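Local coordinates for protein possible adhesin (Caldicellulosiruptor kronotskyensis, PDB 4WA0) that probably helps the bacterium attach to cellulose, this chain being the C-terminal beta-helix domain of a tapirin, a possible cell-surface adhesin that also binds magnesium, at residues Leu146-Gly151 against Asn171-Ile176; Asn165-Arg170 against Ala191-Ser196. All blocks are in the same frame, centred on the assembly; numbering follows the deposited sequence.

Contact 1: residues Leu146-Gly151 against Asn171-Ile176; sequences LEVIDG and NGSRLI
The carboxylate of D150 and the amide of N171 lie side by side and point the same way, but their planes stand 78° apart, so the two flat groups do not stack. What D150 meets is mainly the root of its neighbour: OD1 lies 3.3 Å from CB of N171 and 3.6 Å from its CG. In the conformer given, I176 CD1 lies over the centre of one face of the R174 guanidinium. S173 turns its side chain toward 146-151. Its OG, beside the backbone N and anti to the carbonyl carbon (chi1 -74°), accepts the N-H of G151 at 2.9 Å in a bent bond, 138° at the hydrogen; A152 O and R170 O lie at weak hydrogen-bonding positions for its single hydrogen, which they share or take in turn. Its CB rests 3.3 Å from V148 O, while V148 CG1 reaches 3.8 Å from R174 O and V154 packs on V148. G151 CA sends a nearly straight CA-H...O contact to G172 O (3.5 Å), and a water donates to that same carbonyl at 2.7 Å and weakly to G151 O. D150-G151 and N171-G172 are equivalent corners of successive coils of a parallel beta-helix, all four residues with positive phi; at G151 a side chain would press on the preceding carbonyl O, while G172's angles merely favour glycine. In this stacked corner a buried serine hydroxyl accepts the G151 N-H and offers its own hydrogen to backbone carbonyls, while D150 is partly exposed and N171 exposed.

Contact 2: residues Asn165-Arg170 against Ala191-Ser196; sequences NSLVVR and ASTIIS
L167 meets T193 through a methyl contact, CD2 to CG2 at 3.9 Å, the two side chains crossing at a slant. Its carbonyl O receives a water's hydrogen at 2.9 Å, and the same water donates to T193 OG1, bridging strand and helix. V168 turns its side chain to the other side and offers T193 OG1 little more than its CA. At V169 the contact tightens. Its backbone N-H runs almost straight (173°) to T193 OG1, 3.0 Å away; with chi1 -66° OG1 lies beside the helix backbone N, and CG2, anti to that N, lies over the strand backbone and against L167 and V169. V169 CG1 presses on S196 CB at 3.4 Å, closer than usual for two carbons, while CG2 stands 4.1 Å from T193 CG2. V169 O takes a CA-H...O contact from T193 CA at 3.5 Å. Helix 191-195 crosses strand 166-170 at 79°, with 6.7 Å between the axes, and lies against the outermost strand of this face, consistent with a cap at its end. The threonine hydroxyl, also bonded to D190 OD1 and probably donating there, supplies an acceptor where the sheet runs out, so the V169 N-H on this last strand is taken by a side chain.

How the contacts relate
The centres of the two contacts lie about 8 Å apart, both well away from the magnesium site. Along the chain their segments alternate: 146-151, 165-170, 171-176, 191-196. Strands 145-149 and 166-170 are parallel neighbours in one face of the beta-helix, tied by probable backbone bonds such as V148 N to V168 O (2.8 Å), and I149 CG2 packs on R170 CG. From strand 166-170 the chain turns directly into 174-177 on another face, so contact 1 joins consecutive coils at a corner while contact 2 closes the last strand of that first face with a helix. Together they join the last coils of this face to the helix that follows it.

Contact 1: residues Leu146-Gly151 against Asn171-Ile176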
ATOM      1  N   LEU A 146     -16.697   5.408  15.811  1.00 11.32           N
ATOM      2  CA  LEU A 146     -17.078   5.125  14.424  1.00  9.52           C
ATOM      3  C   LEU A 146     -18.065   6.254  14.058  1.00 10.05           C
ATOM      4  O   LEU A 146     -19.176   6.311  14.569  1.00 11.31           O
ATOM      5  CB  LEU A 146     -17.695   3.748  14.294  1.00 10.53           C
ATOM      6  CG  LEU A 146     -18.267   3.383  12.907  1.00 11.13           C
ATOM      7  CD1 LEU A 146     -17.229   3.526  11.817  1.00 13.38           C
ATOM      8  CD2 LEU A 146     -18.940   1.981  12.867  1.00 11.75           C
ATOM      9  N   GLU A 147     -17.646   7.150  13.175  1.00 11.11           N
ATOM     10  CA  GLU A 147     -18.408   8.343  12.772  1.00 11.45           C
ATOM     11  C   GLU A 147     -18.738   8.154  11.306  1.00 10.17           C
ATOM     12  O   GLU A 147     -17.832   8.011  10.456  1.00 11.94           O
ATOM     13  CB  GLU A 147     -17.536   9.604  12.961  1.00 13.73           C
ATOM     14  CG  GLU A 147     -18.317  10.818  12.568  1.00 17.13           C
ATOM     15  CD  GLU A 147     -17.595  12.128  12.844  1.00 22.40           C
ATOM     16  OE1 GLU A 147     -16.425  12.083  13.301  1.00 25.41           O
ATOM     17  OE2 GLU A 147     -18.226  13.173  12.555  1.00 28.68           O
ATOM     18  N   VAL A 148     -20.007   8.189  10.977  1.00  9.67           N
ATOM     19  CA  VAL A 148     -20.513   7.927   9.632  1.00  9.31           C
ATOM     20  C   VAL A 148     -21.443   9.064   9.227  1.00  9.76           C
ATOM     21  O   VAL A 148     -22.567   9.163   9.752  1.00 10.77           O
ATOM     22  CB  VAL A 148     -21.252   6.566   9.553  1.00  8.97           C
ATOM     23  CG1 VAL A 148     -21.570   6.147   8.124  1.00  9.91           C
ATOM     24  CG2 VAL A 148     -20.508   5.410  10.261  1.00  9.24           C
ATOM     25  N   ILE A 149     -20.967   9.962   8.389  1.00 10.39           N
ATOM     26  CA  ILE A 149     -21.678  11.241   8.129  1.00 11.05           C
ATOM     27  C   ILE A 149     -21.764  11.611   6.644  1.00 11.91           C
ATOM     28  O   ILE A 149     -20.969  11.136   5.797  1.00 10.95           O
ATOM     29  CB  ILE A 149     -21.104  12.421   8.962  1.00 11.24           C
ATOM     30  CG1 ILE A 149     -19.717  12.890   8.511  1.00 11.04           C
ATOM     31  CG2 ILE A 149     -21.108  12.043  10.466  1.00 11.45           C
ATOM     32  CD1 ILE A 149     -19.257  14.144   9.155  1.00 11.65           C
ATOM     33  N   ASP A 150     -22.669  12.549   6.372  1.00 11.60           N
ATOM     34  CA  ASP A 150     -22.677  13.262   5.115  1.00 11.94           C
ATOM     35  C   ASP A 150     -22.886  12.315   3.933  1.00 12.50           C
ATOM     36  O   ASP A 150     -22.430  12.598   2.785  1.00 15.32           O
ATOM     37  CB  ASP A 150     -21.410  14.114   4.950  1.00 12.00           C
ATOM     38  CG  ASP A 150     -21.261  15.189   6.006  1.00 12.78           C
ATOM     39  OD1 ASP A 150     -22.233  15.557   6.743  1.00 13.91           O
ATOM     40  OD2 ASP A 150     -20.143  15.731   6.138  1.00 13.90           O
ATOM     41  N   GLY A 151     -23.633  11.233   4.161  1.00 12.03           N
ATOM     42  CA  GLY A 151     -23.986  10.332   3.106  1.00 12.23           C
ATOM     43  C   GLY A 151     -23.264   9.005   3.055  1.00 12.39           C
ATOM     44  O   GLY A 151     -23.630   8.139   2.240  1.00 13.51           O
ATOM     45  N   ASN A 171     -26.599  13.198   9.052  1.00 13.41           N
ATOM     46  CA  ASN A 171     -26.514  13.822   7.798  1.00 14.29           C
ATOM     47  C   ASN A 171     -26.687  12.869   6.608  1.00 15.42           C
ATOM     48  O   ASN A 171     -25.862  12.826   5.690  1.00 15.36           O
ATOM     49  CB  ASN A 171     -25.247  14.641   7.699  1.00 15.26           C
ATOM     50  CG  ASN A 171     -25.383  15.984   8.329  1.00 16.22           C
ATOM     51  OD1 ASN A 171     -24.971  16.215   9.478  1.00 16.71           O
ATOM     52  ND2 ASN A 171     -25.977  16.912   7.585  1.00 18.54           N
ATOM     53  N   GLY A 172     -27.776  12.098   6.634  1.00 15.83           N
ATOM     54  CA  GLY A 172     -28.117  11.252   5.506  1.00 16.29           C
ATOM     55  C   GLY A 172     -27.302   9.983   5.354  1.00 15.31           C
ATOM     56  O   GLY A 172     -27.159   9.496   4.281  1.00 16.27           O
ATOM     57  N   SER A 173     -26.769   9.491   6.471  1.00 13.29           N
ATOM     58  CA  SER A 173     -25.906   8.335   6.552  1.00 12.60           C
ATOM     59  C   SER A 173     -26.643   7.214   7.199  1.00 12.41           C
ATOM     60  O   SER A 173     -27.704   7.391   7.804  1.00 12.51           O
ATOM     61  CB  SER A 173     -24.661   8.699   7.307  1.00 14.51           C
ATOM     62  OG  SER A 173     -23.844   9.499   6.477  1.00 14.25           O
ATOM     63  N   ARG A 174     -26.073   6.036   7.070  0.66 12.83           N
ATOM     64  CA  ARG A 174     -26.721   4.806   7.568  0.66 14.32           C
ATOM     65  C   ARG A 174     -25.676   3.853   8.072  0.66 13.37           C
ATOM     66  O   ARG A 174     -24.541   3.850   7.563  0.66 11.82           O
ATOM     67  CB  ARG A 174     -27.480   4.035   6.473  0.66 15.62           C
ATOM     68  CG  ARG A 174     -28.804   4.648   6.052  0.66 21.00           C
ATOM     69  CD  ARG A 174     -29.514   3.671   5.095  0.66 24.50           C
ATOM     70  NE  ARG A 174     -28.743   3.441   3.872  0.66 29.58           N
ATOM     71  CZ  ARG A 174     -28.980   2.485   2.980  0.66 35.52           C
ATOM     72  NH1 ARG A 174     -30.009   1.635   3.143  0.66 32.11           N
ATOM     73  NH2 ARG A 174     -28.181   2.386   1.904  0.66 36.29           N
ATOM     74  N   LEU A 175     -26.080   3.096   9.085  1.00 12.14           N
ATOM     75  CA  LEU A 175     -25.305   1.938   9.540  1.00 13.37           C
ATOM     76  C   LEU A 175     -26.266   0.757   9.375  1.00 14.40           C
ATOM     77  O   LEU A 175     -27.408   0.806   9.915  1.00 14.35           O
ATOM     78  CB  LEU A 175     -24.765   2.055  10.959  1.00 14.74           C
ATOM     79  CG  LEU A 175     -24.250   0.719  11.555  1.00 17.82           C
ATOM     80  CD1 LEU A 175     -22.945   0.422  10.949  1.00 19.60           C
ATOM     81  CD2 LEU A 175     -24.022   0.881  13.050  1.00 21.01           C
ATOM     82  N   ILE A 176     -25.834  -0.265   8.606  1.00 12.83           N
ATOM     83  CA  ILE A 176     -26.667  -1.414   8.286  1.00 12.20           C
ATOM     84  C   ILE A 176     -26.122  -2.666   8.934  1.00 13.47           C
ATOM     85  O   ILE A 176     -24.907  -2.970   8.762  1.00 12.58           O
ATOM     86  CB  ILE A 176     -26.741  -1.593   6.770  1.00 14.48           C
ATOM     87  CG1 ILE A 176     -27.272  -0.309   6.133  1.00 18.39           C
ATOM     88  CG2 ILE A 176     -27.594  -2.834   6.438  1.00 15.08           C
ATOM     89  CD1 ILE A 176     -26.600   0.092   4.839  1.00 22.86           C
TER
HETATM   90  O   HOH W   1     -26.703   7.057   3.312  1.00 37.48           O

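Contact 2: residues Asn165-Arg170 against Ala191-Ser196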
ATOM      1  N   ASN A 165     -16.072   2.115  20.781  1.00 13.77           N
ATOM      2  CA  ASN A 165     -16.447   2.922  21.914  1.00 12.61           C
ATOM      3  C   ASN A 165     -17.722   3.702  21.766  1.00 13.34           C
ATOM      4  O   ASN A 165     -18.529   3.758  22.685  1.00 13.40           O
ATOM      5  CB  ASN A 165     -15.286   3.892  22.282  1.00 14.16           C
ATOM      6  CG  ASN A 165     -15.578   4.680  23.529  1.00 16.63           C
ATOM      7  OD1 ASN A 165     -15.902   5.874  23.440  1.00 21.64           O
ATOM      8  ND2 ASN A 165     -15.623   4.011  24.650  1.00 15.53           N
ATOM      9  N   SER A 166     -17.899   4.327  20.613  0.57 13.85           N
ATOM     10  CA  SER A 166     -18.995   5.243  20.356  0.57 14.31           C
ATOM     11  C   SER A 166     -19.330   5.219  18.875  0.57 13.89           C
ATOM     12  O   SER A 166     -18.478   4.882  18.035  0.57 15.31           O
ATOM     13  CB  SER A 166     -18.570   6.678  20.735  0.57 15.05           C
ATOM     14  OG  SER A 166     -18.396   6.806  22.141  0.57 17.37           O
ATOM     15  N   LEU A 167     -20.577   5.584  18.594  1.00 13.14           N
ATOM     16  CA  LEU A 167     -21.121   5.620  17.259  1.00 12.49           C
ATOM     17  C   LEU A 167     -21.822   6.913  17.010  1.00 11.47           C
ATOM     18  O   LEU A 167     -22.634   7.356  17.863  1.00 12.75           O
ATOM     19  CB  LEU A 167     -22.080   4.470  17.086  1.00 11.70           C
ATOM     20  CG  LEU A 167     -22.727   4.366  15.709  1.00 11.32           C
ATOM     21  CD1 LEU A 167     -21.772   4.104  14.546  1.00 11.28           C
ATOM     22  CD2 LEU A 167     -23.877   3.378  15.747  1.00 11.89           C
ATOM     23  N   VAL A 168     -21.508   7.585  15.884  1.00 10.97           N
ATOM     24  CA  VAL A 168     -22.212   8.746  15.469  1.00 11.92           C
ATOM     25  C   VAL A 168     -22.591   8.537  14.023  1.00 11.90           C
ATOM     26  O   VAL A 168     -21.683   8.263  13.165  1.00 12.24           O
ATOM     27  CB  VAL A 168     -21.335  10.005  15.625  1.00 13.62           C
ATOM     28  CG1 VAL A 168     -21.978  11.188  14.976  1.00 16.17           C
ATOM     29  CG2 VAL A 168     -20.976  10.282  17.096  1.00 15.47           C
ATOM     30  N   VAL A 169     -23.870   8.683  13.721  1.00 11.78           N
ATOM     31  CA  VAL A 169     -24.354   8.585  12.346  1.00 11.13           C
ATOM     32  C   VAL A 169     -25.347   9.741  12.102  1.00 14.05           C
ATOM     33  O   VAL A 169     -26.348   9.901  12.835  1.00 14.49           O
ATOM     34  CB  VAL A 169     -25.091   7.234  12.078  1.00 10.35           C
ATOM     35  CG1 VAL A 169     -25.585   7.160  10.636  1.00 10.72           C
ATOM     36  CG2 VAL A 169     -24.237   6.023  12.423  1.00 10.79           C
ATOM     37  N   ARG A 170     -25.078  10.556  11.098  1.00 13.40           N
ATOM     38  CA  ARG A 170     -25.905  11.746  10.849  1.00 15.15           C
ATOM     39  C   ARG A 170     -25.775  12.220   9.440  1.00 13.82           C
ATOM     40  O   ARG A 170     -24.915  11.789   8.730  1.00 13.90           O
ATOM     41  CB  ARG A 170     -25.525  12.868  11.840  1.00 18.71           C
ATOM     42  CG  ARG A 170     -24.122  13.316  11.851  1.00 18.20           C
ATOM     43  CD  ARG A 170     -23.994  14.583  12.703  1.00 22.34           C
ATOM     44  NE  ARG A 170     -22.637  14.993  12.863  1.00 19.90           N
ATOM     45  CZ  ARG A 170     -21.919  15.624  11.946  1.00 20.68           C
ATOM     46  NH1 ARG A 170     -22.454  16.009  10.776  1.00 19.96           N
ATOM     47  NH2 ARG A 170     -20.667  15.909  12.226  1.00 23.60           N
ATOM     48  N   ALA A 191     -30.280  10.119  19.739  1.00 11.80           N
ATOM     49  CA  ALA A 191     -31.467   9.611  19.013  1.00 12.77           C
ATOM     50  C   ALA A 191     -31.297   9.553  17.515  1.00 13.23           C
ATOM     51  O   ALA A 191     -31.722   8.621  16.892  1.00 13.74           O
ATOM     52  CB  ALA A 191     -32.747  10.350  19.381  1.00 14.54           C
ATOM     53  N   SER A 192     -30.671  10.579  16.949  0.60 14.10           N
ATOM     54  CA  SER A 192     -30.531  10.623  15.498  0.60 16.26           C
ATOM     55  C   SER A 192     -29.710   9.442  14.979  0.60 14.12           C
ATOM     56  O   SER A 192     -30.094   8.749  14.012  0.60 13.42           O
ATOM     57  CB  SER A 192     -29.887  11.925  15.032  0.60 18.97           C
ATOM     58  OG  SER A 192     -30.834  12.988  15.068  0.60 24.46           O
ATOM     59  N   THR A 193     -28.624   9.183  15.688  1.00 12.53           N
ATOM     60  CA  THR A 193     -27.781   8.043  15.366  1.00 12.77           C
ATOM     61  C   THR A 193     -28.582   6.760  15.414  1.00 12.51           C
ATOM     62  O   THR A 193     -28.542   5.960  14.486  1.00 11.33           O
ATOM     63  CB  THR A 193     -26.568   7.978  16.297  1.00 12.10           C
ATOM     64  OG1 THR A 193     -25.701   9.115  16.064  1.00 12.09           O
ATOM     65  CG2 THR A 193     -25.849   6.719  16.180  1.00 11.78           C
ATOM     66  N   ILE A 194     -29.285   6.563  16.513  1.00 12.47           N
ATOM     67  CA  ILE A 194     -30.030   5.311  16.661  1.00 12.94           C
ATOM     68  C   ILE A 194     -31.040   5.118  15.499  1.00 12.46           C
ATOM     69  O   ILE A 194     -31.196   4.026  14.962  1.00 14.41           O
ATOM     70  CB  ILE A 194     -30.689   5.225  18.064  1.00 13.65           C
ATOM     71  CG1 ILE A 194     -29.595   5.145  19.131  1.00 15.12           C
ATOM     72  CG2 ILE A 194     -31.721   4.074  18.123  1.00 14.50           C
ATOM     73  CD1 ILE A 194     -30.127   5.146  20.568  1.00 16.21           C
ATOM     74  N   ILE A 195     -31.766   6.172  15.109  0.51 12.56           N
ATOM     75  CA  ILE A 195     -32.752   6.074  14.045  0.51 13.54           C
ATOM     76  C   ILE A 195     -32.116   5.924  12.642  0.51 14.00           C
ATOM     77  O   ILE A 195     -32.838   5.677  11.655  0.51 15.66           O
ATOM     78  CB  ILE A 195     -33.781   7.248  14.128  0.51 14.67           C
ATOM     79  CG1 ILE A 195     -33.167   8.548  13.635  0.51 15.54           C
ATOM     80  CG2 ILE A 195     -34.282   7.385  15.572  0.51 14.86           C
ATOM     81  CD1 ILE A 195     -34.061   9.763  13.565  0.51 17.52           C
ATOM     82  N   SER A 196     -30.774   6.065  12.565  1.00 13.30           N
ATOM     83  CA  SER A 196     -30.016   5.870  11.339  1.00 13.85           C
ATOM     84  C   SER A 196     -29.419   4.472  11.209  1.00 14.41           C
ATOM     85  O   SER A 196     -28.737   4.198  10.231  1.00 16.05           O
ATOM     86  CB  SER A 196     -28.897   6.908  11.241  1.00 14.71           C
ATOM     87  OG  SER A 196     -29.388   8.190  11.191  1.00 19.26           O
TER
HETATM   88  O   HOH W   2     -24.459   9.541  18.582  1.00 19.66           O